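Local coordinates for cutinase-like protein (Cryptococcus sp., PDB 2CZQ) that probably hydrolyses carboxylic esters, as a cutinase-like enzyme of the alpha/beta hydrolase fold, at residues R28-N31 with S32-A36. Numbering follows the deposited sequence. Where two conformers were deposited one is given.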
loop_
_atom_site.group_PDB
_atom_site.type_symbol
_atom_site.label_atom_id
_atom_site.label_comp_id
_atom_site.label_asym_id
_atom_site.label_seq_id
_atom_site.Cartn_x
_atom_site.Cartn_y
_atom_site.Cartn_z
ATOM N N ARG A 28 -6.394 -8.540 4.026
ATOM C CA ARG A 28 -6.519 -9.957 4.356
ATOM C C ARG A 28 -6.966 -10.808 3.167
ATOM O O ARG A 28 -6.352 -11.835 2.864
ATOM C CB ARG A 28 -7.487 -10.137 5.527
ATOM C CG ARG A 28 -7.369 -11.466 6.253
ATOM C CD ARG A 28 -8.175 -11.555 7.551
ATOM N NE ARG A 28 -8.345 -10.256 8.205
ATOM C CZ ARG A 28 -8.025 -9.993 9.469
ATOM N NH1 ARG A 28 -7.506 -10.933 10.248
ATOM N NH2 ARG A 28 -8.225 -8.777 9.958
ATOM N N THR A 29 -8.035 -10.398 2.495
ATOM C CA THR A 29 -8.538 -11.190 1.386
ATOM C C THR A 29 -7.549 -11.228 0.231
ATOM O O THR A 29 -7.169 -12.309 -0.220
ATOM C CB THR A 29 -9.906 -10.685 0.953
ATOM O OG1 THR A 29 -10.831 -11.000 1.998
ATOM C CG2 THR A 29 -10.423 -11.458 -0.263
ATOM N N MET A 30 -7.096 -10.067 -0.227
ATOM C CA MET A 30 -6.179 -10.065 -1.359
ATOM C C MET A 30 -4.918 -10.860 -1.046
ATOM O O MET A 30 -4.392 -11.550 -1.917
ATOM C CB MET A 30 -5.844 -8.650 -1.834
ATOM C CG MET A 30 -4.986 -7.819 -0.885
ATOM S SD MET A 30 -4.721 -6.145 -1.479
ATOM C CE MET A 30 -6.351 -5.420 -1.211
ATOM N N ASN A 31 -4.437 -10.783 0.194
ATOM C CA ASN A 31 -3.209 -11.491 0.530
ATOM C C ASN A 31 -3.383 -12.996 0.592
ATOM O O ASN A 31 -2.465 -13.736 0.237
ATOM C CB ASN A 31 -2.575 -10.921 1.788
ATOM C CG ASN A 31 -1.960 -9.567 1.542
ATOM O OD1 ASN A 31 -1.865 -9.127 0.399
ATOM N ND2 ASN A 31 -1.522 -8.912 2.607
ATOM N N SER A 32 -4.562 -13.451 1.009
ATOM C CA SER A 32 -4.896 -14.864 0.881
ATOM C C SER A 32 -4.871 -15.289 -0.593
ATOM O O SER A 32 -4.411 -16.377 -0.921
ATOM C CB SER A 32 -6.228 -15.192 1.564
ATOM O OG SER A 32 -7.332 -14.752 0.802
ATOM N N GLN A 33 -5.349 -14.422 -1.481
ATOM C CA GLN A 33 -5.355 -14.720 -2.911
ATOM C C GLN A 33 -3.949 -14.730 -3.507
ATOM O O GLN A 33 -3.607 -15.617 -4.290
ATOM C CB GLN A 33 -6.215 -13.714 -3.667
ATOM C CG GLN A 33 -7.686 -13.727 -3.316
ATOM C CD GLN A 33 -8.444 -12.778 -4.200
ATOM O OE1 GLN A 33 -8.960 -13.179 -5.251
ATOM N NE2 GLN A 33 -8.481 -11.513 -3.815
ATOM N N ILE A 34 -3.140 -13.739 -3.143
ATOM C CA ILE A 34 -1.795 -13.608 -3.700
ATOM C C ILE A 34 -0.940 -14.798 -3.280
ATOM O O ILE A 34 -0.291 -15.426 -4.116
ATOM C CB ILE A 34 -1.126 -12.287 -3.257
ATOM C CG1 ILE A 34 -1.882 -11.067 -3.790
ATOM C CG2 ILE A 34 0.339 -12.246 -3.694
ATOM C CD1 ILE A 34 -1.698 -9.827 -2.929
ATOM N N THR A 35 -0.943 -15.104 -1.983
ATOM C CA THR A 35 -0.110 -16.194 -1.481
ATOM C C THR A 35 -0.577 -17.559 -1.971
ATOM O O THR A 35 0.233 -18.469 -2.088
ATOM C CB THR A 35 0.032 -16.186 0.053
ATOM O OG1 THR A 35 -1.261 -16.232 0.677
ATOM C CG2 THR A 35 0.707 -14.892 0.534
ATOM N N ALA A 36 -1.869 -17.700 -2.263
ATOM C CA ALA A 36 -2.370 -18.935 -2.863
ATOM C C ALA A 36 -1.978 -19.049 -4.333
ATOM O O ALA A 36 -1.802 -20.158 -4.847
ATOM C CB ALA A 36 -3.883 -19.045 -2.707
#
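Met30 and Ile34, one helical turn apart, carry the buried face of helix 28-37. Ile34 packs closely on the backbone, its CG1 3.2 Å from Met30 O, whereas the two side chains only brush each other, Met30 CG to Ile34 CD1 4.4 Å. The unbranched, flexible thioether chain and the beta-branched, apolar one suit a face buried against helix and sheet. Asn31 runs alongside Ile34, its OD1 3.4 Å from the Ile34 CD1 methyl. An amide suits this buried place because both its ends are used: OD1 accepts from Gln82 and ND2 donates to Gln23.

On the solvent side, Ser32 OG, set between its own N and carbonyl carbon (chi1 76°), reaches Thr29 O at 2.7 Å in the carbonyl plane, on a lone pair; that oxygen also takes Gln33 N. At the border, against Tyr9, Thr35 reaches one residue further back, its OG1 2.8 Å from Asn31 O and tilted 18° from that carbonyl's plane, beside the regular bond from Thr35 N. The long Gln33 chain crosses Thr29 loosely at the edge of the exposed side, NE2 to CG2 4.0 Å, and also reaches Tyr194.

Within the beta-alpha-beta unit 9-14, 28-37, 41-45, Asn31 and Ile34 pack on Leu11 of strand 9-14, while Met30 and Ile34 meet Tyr194 and Ala197, respectively, of helix 187-200.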